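PDB 2AH5: COG0546: Predicted phosphatases from Streptococcus pneumoniae, which is of unknown function but is probably a phosphatase of the haloacid dehalogenase-like hydrolase family. Local coordinates for residues I20-A25 with Q69-Y74; D10-L15 with T106-S111; G48-S53 with T163-L168. One frame throughout, in Å; residues are numbered along the deposited sequence.

Contact 1: I20-A25 with Q69-Y74; sequences IGIHNA and QIYRSY
Ala25 meets the rings of both Tyr71 and Tyr74. Its CB sits over one face of the Tyr71 ring as a CH-pi contact, 3.5 Å from the ring centroid and displaced toward the CD1 and CE1 side. The closest ring atom is Tyr71 CE1, 3.3 Å from Ala25 CB. Ala25 CB is also 3.8 Å from Tyr74 CD2, and the Ala25 CA also rests against that ring carbon. Tyr71 CG is anti to the backbone N (chi1 179°), which sends the ring across the gap. Its hydroxyl ends beside Ile22, where Tyr71 OH is 3.5 Å from Ile22 CG2. Tyr74 reaches out with a similar first torsion and lies along the backbone of Asn24 and Ala25. The Asn24 carbonyl oxygen is over the centre of its ring. At the tip, Tyr74 OH is 3.3 Å from Asn24 CB, and the amide plane stands almost upright on the ring plane.

The two segments belong to helices 19-33 and 64-79. These are part of the helical cap inserted between strands 16-17 and 84-85, as in haloacid dehalogenase-like enzymes with a cap at this point. Their segment axes approach to 9.3 Å and run closer to antiparallel than parallel, at 138°. The small Ala25 lets the backbone of segment 20-25 come down onto the rings.

Farther out, Glu82 OE1 is hydrogen-bonded to both Tyr74 OH and Asn24 ND2, so one carboxylate oxygen ties the two helices together. Phe26 packs edge-to-face with Tyr71. Leu51 and Phe55 of helix 51-56 also touch the Tyr71 side chain.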
# COMPACT_ATOMS: atom_id res chain seq x y z
N ILE A 20 -7.57 -6.33 9.45
CA ILE A 20 -8.86 -6.93 9.88
C ILE A 20 -9.90 -6.93 8.74
O ILE A 20 -10.52 -7.95 8.45
CB ILE A 20 -9.44 -6.32 11.19
CG1 ILE A 20 -8.44 -6.50 12.35
CG2 ILE A 20 -10.76 -7.02 11.56
CD1 ILE A 20 -8.71 -5.64 13.54
N GLY A 21 -10.09 -5.79 8.08
CA GLY A 21 -11.05 -5.71 6.98
C GLY A 21 -10.67 -6.53 5.74
O GLY A 21 -11.55 -7.07 5.07
N ILE A 22 -9.38 -6.60 5.41
CA ILE A 22 -8.93 -7.43 4.27
C ILE A 22 -9.18 -8.90 4.61
O ILE A 22 -9.79 -9.63 3.82
CB ILE A 22 -7.44 -7.16 3.93
CG1 ILE A 22 -7.26 -5.70 3.47
CG2 ILE A 22 -6.92 -8.12 2.84
CD1 ILE A 22 -5.75 -5.29 3.32
N HIS A 23 -8.74 -9.30 5.80
CA HIS A 23 -8.96 -10.67 6.26
C HIS A 23 -10.44 -11.01 6.21
O HIS A 23 -10.81 -12.06 5.68
CB HIS A 23 -8.44 -10.85 7.69
CG HIS A 23 -8.50 -12.26 8.19
ND1 HIS A 23 -9.64 -12.80 8.75
CD2 HIS A 23 -7.56 -13.24 8.22
CE1 HIS A 23 -9.40 -14.05 9.11
NE2 HIS A 23 -8.14 -14.34 8.81
N ASN A 24 -11.29 -10.15 6.76
CA ASN A 24 -12.73 -10.38 6.76
C ASN A 24 -13.35 -10.46 5.36
O ASN A 24 -14.28 -11.26 5.09
CB ASN A 24 -13.45 -9.32 7.60
CG ASN A 24 -13.26 -9.51 9.10
OD1 ASN A 24 -12.73 -10.52 9.56
ND2 ASN A 24 -13.68 -8.50 9.88
N ALA A 25 -12.88 -9.61 4.46
CA ALA A 25 -13.33 -9.70 3.07
C ALA A 25 -12.96 -11.07 2.47
O ALA A 25 -13.79 -11.68 1.78
CB ALA A 25 -12.76 -8.55 2.25
N GLN A 69 -15.64 -10.21 -7.25
CA GLN A 69 -16.89 -9.47 -7.04
C GLN A 69 -17.39 -9.54 -5.61
O GLN A 69 -17.72 -8.51 -5.03
CB GLN A 69 -17.97 -9.94 -8.02
CG GLN A 69 -19.30 -9.20 -7.84
CD GLN A 69 -20.38 -9.73 -8.80
OE1 GLN A 69 -20.12 -9.89 -9.98
NE2 GLN A 69 -21.58 -9.98 -8.29
N ILE A 70 -17.43 -10.74 -5.04
CA ILE A 70 -17.95 -10.94 -3.68
C ILE A 70 -17.03 -10.21 -2.67
O ILE A 70 -17.49 -9.48 -1.80
CB ILE A 70 -18.11 -12.45 -3.35
CG1 ILE A 70 -19.24 -13.09 -4.18
CG2 ILE A 70 -18.40 -12.67 -1.85
CD1 ILE A 70 -19.16 -14.63 -4.25
N TYR A 71 -15.72 -10.41 -2.81
CA TYR A 71 -14.75 -9.72 -1.96
C TYR A 71 -15.00 -8.21 -1.90
O TYR A 71 -15.04 -7.60 -0.83
CB TYR A 71 -13.33 -10.00 -2.48
CG TYR A 71 -12.24 -9.29 -1.68
CD1 TYR A 71 -11.49 -9.97 -0.74
CD2 TYR A 71 -11.98 -7.94 -1.89
CE1 TYR A 71 -10.48 -9.32 -0.02
CE2 TYR A 71 -11.00 -7.28 -1.18
CZ TYR A 71 -10.26 -7.96 -0.25
OH TYR A 71 -9.28 -7.27 0.46
N ARG A 72 -15.15 -7.61 -3.06
CA ARG A 72 -15.36 -6.17 -3.13
C ARG A 72 -16.68 -5.75 -2.49
O ARG A 72 -16.76 -4.66 -1.89
CB ARG A 72 -15.22 -5.66 -4.55
CG ARG A 72 -13.87 -5.92 -5.15
CD ARG A 72 -13.51 -4.87 -6.15
NE ARG A 72 -12.13 -4.99 -6.63
CZ ARG A 72 -11.04 -4.73 -5.89
NH1 ARG A 72 -11.15 -4.36 -4.62
NH2 ARG A 72 -9.83 -4.87 -6.43
N SER A 73 -17.69 -6.64 -2.57
CA SER A 73 -18.99 -6.45 -1.91
C SER A 73 -18.92 -6.39 -0.38
O SER A 73 -19.73 -5.68 0.25
CB SER A 73 -20.00 -7.55 -2.35
OG SER A 73 -19.92 -8.73 -1.55
N TYR A 74 -18.00 -7.14 0.22
CA TYR A 74 -17.76 -6.99 1.64
C TYR A 74 -16.88 -5.74 1.87
O TYR A 74 -17.16 -4.91 2.74
CB TYR A 74 -17.12 -8.24 2.24
CG TYR A 74 -16.89 -8.12 3.73
CD1 TYR A 74 -17.81 -8.66 4.65
CD2 TYR A 74 -15.78 -7.45 4.22
CE1 TYR A 74 -17.60 -8.54 6.03
CE2 TYR A 74 -15.57 -7.32 5.60
CZ TYR A 74 -16.48 -7.87 6.49
OH TYR A 74 -16.27 -7.71 7.85

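Contact 2: D10-L15 with T106-S111; sequences DLDGTL and TTKDTS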
# COMPACT_ATOMS: atom_id res chain seq x y z
N ASP A 10 3.08 4.10 0.30
CA ASP A 10 2.04 3.05 0.12
C ASP A 10 0.99 3.31 1.23
O ASP A 10 1.27 4.00 2.20
CB ASP A 10 2.64 1.63 0.25
CG ASP A 10 1.77 0.54 -0.44
OD1 ASP A 10 0.63 0.83 -0.89
OD2 ASP A 10 2.23 -0.62 -0.54
N LEU A 11 -0.22 2.77 1.08
CA LEU A 11 -1.34 3.04 2.00
C LEU A 11 -1.50 1.85 2.92
O LEU A 11 -1.04 1.89 4.04
CB LEU A 11 -2.65 3.31 1.22
CG LEU A 11 -3.88 3.71 2.04
CD1 LEU A 11 -3.60 4.92 2.93
CD2 LEU A 11 -5.05 4.02 1.08
N ASP A 12 -2.16 0.80 2.43
CA ASP A 12 -2.32 -0.45 3.18
C ASP A 12 -0.97 -1.04 3.55
O ASP A 12 -0.08 -1.10 2.72
CB ASP A 12 -3.05 -1.49 2.34
CG ASP A 12 -4.38 -1.03 1.91
OD1 ASP A 12 -5.31 -1.17 2.71
OD2 ASP A 12 -4.50 -0.49 0.79
N GLY A 13 -0.82 -1.46 4.79
CA GLY A 13 0.40 -2.12 5.23
C GLY A 13 1.55 -1.19 5.55
O GLY A 13 2.57 -1.62 6.02
N THR A 14 1.36 0.11 5.29
CA THR A 14 2.39 1.10 5.57
C THR A 14 1.83 2.19 6.50
O THR A 14 2.23 2.29 7.67
CB THR A 14 2.92 1.70 4.23
OG1 THR A 14 3.59 0.67 3.49
CG2 THR A 14 3.88 2.84 4.49
N LEU A 15 0.88 2.98 6.00
CA LEU A 15 0.19 3.97 6.83
C LEU A 15 -0.94 3.31 7.62
O LEU A 15 -1.17 3.63 8.80
CB LEU A 15 -0.38 5.09 5.95
CG LEU A 15 0.65 5.87 5.12
CD1 LEU A 15 -0.01 6.75 4.07
CD2 LEU A 15 1.54 6.70 6.04
N THR A 106 -0.67 4.10 -4.41
CA THR A 106 -1.18 2.80 -4.02
C THR A 106 -1.78 2.08 -5.24
O THR A 106 -2.12 2.72 -6.22
CB THR A 106 -2.28 2.93 -2.91
OG1 THR A 106 -2.73 1.62 -2.51
CG2 THR A 106 -3.48 3.80 -3.41
N THR A 107 -1.92 0.76 -5.16
CA THR A 107 -2.65 0.06 -6.21
C THR A 107 -4.09 -0.23 -5.78
O THR A 107 -4.83 -0.85 -6.53
CB THR A 107 -1.96 -1.22 -6.69
OG1 THR A 107 -1.66 -2.03 -5.56
CG2 THR A 107 -0.68 -0.89 -7.46
N LYS A 108 -4.49 0.22 -4.59
CA LYS A 108 -5.93 0.40 -4.28
C LYS A 108 -6.50 1.39 -5.30
O LYS A 108 -5.77 2.29 -5.75
CB LYS A 108 -6.12 0.97 -2.87
CG LYS A 108 -7.45 0.64 -2.21
CD LYS A 108 -7.28 0.56 -0.69
CE LYS A 108 -8.08 -0.63 -0.14
NZ LYS A 108 -7.46 -1.25 1.06
N ASP A 109 -7.77 1.23 -5.67
CA ASP A 109 -8.42 2.21 -6.57
C ASP A 109 -8.31 3.61 -5.95
O ASP A 109 -8.45 3.76 -4.72
CB ASP A 109 -9.90 1.91 -6.74
CG ASP A 109 -10.17 0.68 -7.57
OD1 ASP A 109 -9.20 -0.01 -7.97
OD2 ASP A 109 -11.36 0.41 -7.83
N THR A 110 -8.11 4.62 -6.78
CA THR A 110 -7.99 5.99 -6.29
C THR A 110 -9.11 6.37 -5.31
O THR A 110 -8.86 6.88 -4.23
CB THR A 110 -7.95 6.99 -7.44
OG1 THR A 110 -6.79 6.72 -8.26
CG2 THR A 110 -7.89 8.41 -6.91
N SER A 111 -10.35 6.12 -5.69
CA SER A 111 -11.48 6.56 -4.87
C SER A 111 -11.53 5.86 -3.51
O SER A 111 -11.81 6.51 -2.50
CB SER A 111 -12.80 6.39 -5.62
OG SER A 111 -13.00 5.03 -5.93
O HOH W 1 -0.29 -0.47 -3.07
O HOH W 2 -2.24 0.20 -0.42
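Asp10 OD1 faces Thr106 OG1 at 3.8 Å and is gripped by three donors. Two are waters, and the third is Leu11 N, 2.9 Å from Asp10 OD1. That N-H meets the oxygen on its anti side, 34° out of the carboxylate plane. Water 2 is the main bridge between the segments. It donates to Asp10 OD1 and Asp12 OD2 and accepts from Asp12 N. Water 2 is also 2.6 Å from Thr106 OG1, a hydrogen bond. Water 1 makes a second bridge, donating to Asp10 OD1 and accepting from Thr107 N.

Thr106 OG1 also takes the backbone N-H of Lys108 (N to OG1 3.1 Å), an ST turn that fixes the hydroxyl where the chain turns a corner. The direct ionic link is the salt bridge from Lys108 NZ to Asp12 OD1, 2.7 Å long. The ammonium comes to the syn side of this oxygen, 26° out of plane. The lysine chain bends at chi3 and chi4 to cross the carboxylate at about a right angle, and its CD passes 3.3 Å from Asp12 OD2. Ser18 OG also binds Asp12 OD1, and Tyr75 OH of the cap binds Lys108 NZ.

Asp10, Asp12 and Thr14 fit the DxDx(T/V) motif of the haloacid dehalogenase family. In relatives the first aspartate is the nucleophile and the second the general acid-base, consistent with an active site here. The site lies at the C-terminal ends of the neighbouring parallel strands 6-9 and 102-106. Next to it, Leu11 packs on Ala113 and Met116 of helix 110-119.

Contact 3: G48-S53 with T163-L168; sequences GPPLES and TKFDML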
# COMPACT_ATOMS: atom_id res chain seq x y z
N GLY A 48 -1.23 -7.26 -0.39
CA GLY A 48 -0.16 -6.79 -1.29
C GLY A 48 -0.29 -7.24 -2.73
O GLY A 48 -0.35 -6.41 -3.63
N PRO A 49 -0.32 -8.57 -2.98
CA PRO A 49 -0.50 -9.06 -4.35
C PRO A 49 -1.87 -8.68 -4.92
O PRO A 49 -2.79 -8.38 -4.14
CB PRO A 49 -0.37 -10.58 -4.20
CG PRO A 49 0.28 -10.80 -2.91
CD PRO A 49 -0.17 -9.69 -2.03
N PRO A 50 -2.01 -8.69 -6.27
CA PRO A 50 -3.33 -8.47 -6.85
C PRO A 50 -4.34 -9.51 -6.33
O PRO A 50 -3.99 -10.68 -6.10
CB PRO A 50 -3.11 -8.65 -8.36
CG PRO A 50 -1.66 -8.40 -8.57
CD PRO A 50 -0.98 -8.89 -7.32
N LEU A 51 -5.57 -9.07 -6.13
CA LEU A 51 -6.66 -9.92 -5.66
C LEU A 51 -6.83 -11.20 -6.49
O LEU A 51 -6.94 -12.32 -5.95
CB LEU A 51 -7.95 -9.10 -5.65
CG LEU A 51 -9.05 -9.46 -4.66
CD1 LEU A 51 -8.54 -9.51 -3.20
CD2 LEU A 51 -10.20 -8.46 -4.81
N GLU A 52 -6.85 -11.03 -7.82
CA GLU A 52 -7.02 -12.15 -8.74
C GLU A 52 -5.91 -13.18 -8.56
O GLU A 52 -6.19 -14.39 -8.57
CB GLU A 52 -7.10 -11.66 -10.19
CG GLU A 52 -8.36 -10.82 -10.48
CD GLU A 52 -8.15 -9.30 -10.35
OE1 GLU A 52 -7.26 -8.83 -9.58
OE2 GLU A 52 -8.91 -8.57 -11.05
N SER A 53 -4.69 -12.71 -8.34
CA SER A 53 -3.56 -13.61 -8.11
C SER A 53 -3.70 -14.44 -6.83
O SER A 53 -3.43 -15.65 -6.83
CB SER A 53 -2.25 -12.82 -8.08
OG SER A 53 -1.15 -13.72 -8.12
N THR A 163 6.06 -3.72 0.76
CA THR A 163 6.05 -4.92 -0.10
C THR A 163 7.06 -4.93 -1.24
O THR A 163 7.58 -3.88 -1.67
CB THR A 163 4.65 -5.14 -0.76
OG1 THR A 163 4.45 -4.16 -1.78
CG2 THR A 163 3.50 -5.10 0.25
N LYS A 164 7.27 -6.14 -1.78
CA LYS A 164 8.10 -6.33 -2.97
C LYS A 164 7.57 -5.50 -4.14
O LYS A 164 8.35 -5.05 -4.99
CB LYS A 164 8.17 -7.82 -3.33
CG LYS A 164 6.81 -8.43 -3.62
CD LYS A 164 6.84 -9.96 -3.58
CE LYS A 164 7.33 -10.52 -4.90
NZ LYS A 164 6.78 -11.90 -5.17
N PHE A 165 6.25 -5.32 -4.21
CA PHE A 165 5.67 -4.50 -5.30
C PHE A 165 6.11 -3.03 -5.23
O PHE A 165 6.36 -2.41 -6.25
CB PHE A 165 4.14 -4.64 -5.30
CG PHE A 165 3.69 -6.07 -5.34
CD1 PHE A 165 3.54 -6.73 -6.56
CD2 PHE A 165 3.41 -6.77 -4.17
CE1 PHE A 165 3.12 -8.07 -6.60
CE2 PHE A 165 3.00 -8.10 -4.20
CZ PHE A 165 2.87 -8.75 -5.43
N ASP A 166 6.22 -2.50 -4.01
CA ASP A 166 6.74 -1.14 -3.79
C ASP A 166 8.21 -1.09 -4.19
O ASP A 166 8.64 -0.14 -4.80
CB ASP A 166 6.63 -0.77 -2.30
CG ASP A 166 5.19 -0.57 -1.85
OD1 ASP A 166 4.37 -0.07 -2.65
OD2 ASP A 166 4.85 -0.97 -0.72
N MSE A 167 8.98 -2.11 -3.81
CA MSE A 167 10.42 -2.10 -4.08
C MSE A 167 10.66 -2.18 -5.59
O MSE A 167 11.49 -1.44 -6.13
CB MSE A 167 11.13 -3.28 -3.39
CG MSE A 167 10.96 -3.36 -1.87
SE MSE A 167 11.76 -1.83 -0.92
CE MSE A 167 10.16 -0.58 -0.81
N LEU A 168 9.94 -3.08 -6.26
CA LEU A 168 10.10 -3.23 -7.72
C LEU A 168 9.59 -1.99 -8.46
O LEU A 168 10.19 -1.56 -9.44
CB LEU A 168 9.36 -4.47 -8.22
CG LEU A 168 10.00 -5.82 -7.93
CD1 LEU A 168 9.02 -6.93 -8.21
CD2 LEU A 168 11.27 -6.00 -8.75
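Phe165 carries this contact, packing its ring against Gly48, Pro49 and Pro50. From CB the side chain turns with CG anti to the carbonyl carbon (chi1 -53°), and the ring points across the gap between the segments. CD2 is the first atom to meet the other side, 3.8 Å from Gly48 O, which lies over one ring face. CE2 comes next, 3.6 Å from Pro49 CA. At the tip, CZ also touches Pro49 CA and lies 3.9 Å from Pro49 CB. Phe165 CE1, on the other side of CZ, has a looser contact with Pro50 CD at 4.2 Å. The Pro49 side chain crosses the phenyl ring at about a right angle. Within its own segment, Lys164 CG lies over the opposite face, and the N-cap Thr163 OG1 is at the ring's edge, in plane.

Thr163 and Asp166 form a capping box at the start of helix 164-173, though its bonds are weak. Thr163 CG2 adds a light contact to Gly48 CA. No hydrogen bond joins the two segments. The contact is part of a cap-core interface: the loop leading into helix 51-56 of the helical cap meets the Rossmann-like core, as in capped haloacid dehalogenase hydrolases.

Overall arrangement
Contact 1 is buried within the cap and contact 2 is buried near the centre of the chain, whereas contact 3 lies at the surface where cap and core meet. Contact 1 packs aromatic rings between helices. Contact 2 relies on water bridges and a salt bridge. Contact 3 is apolar and has the smallest interface. The three are joined. Ile22 of contact 1 approaches Asp12 of contact 2. Leu51, in segment 48-53, packs on Tyr71, so helix 51-56 of contact 3 packs on helix 64-79 of contact 1, which follows it in the chain. Asp166, in segment 163-168, brings its carboxylate close to that of Asp10, which places contact 3 next to the probable active site.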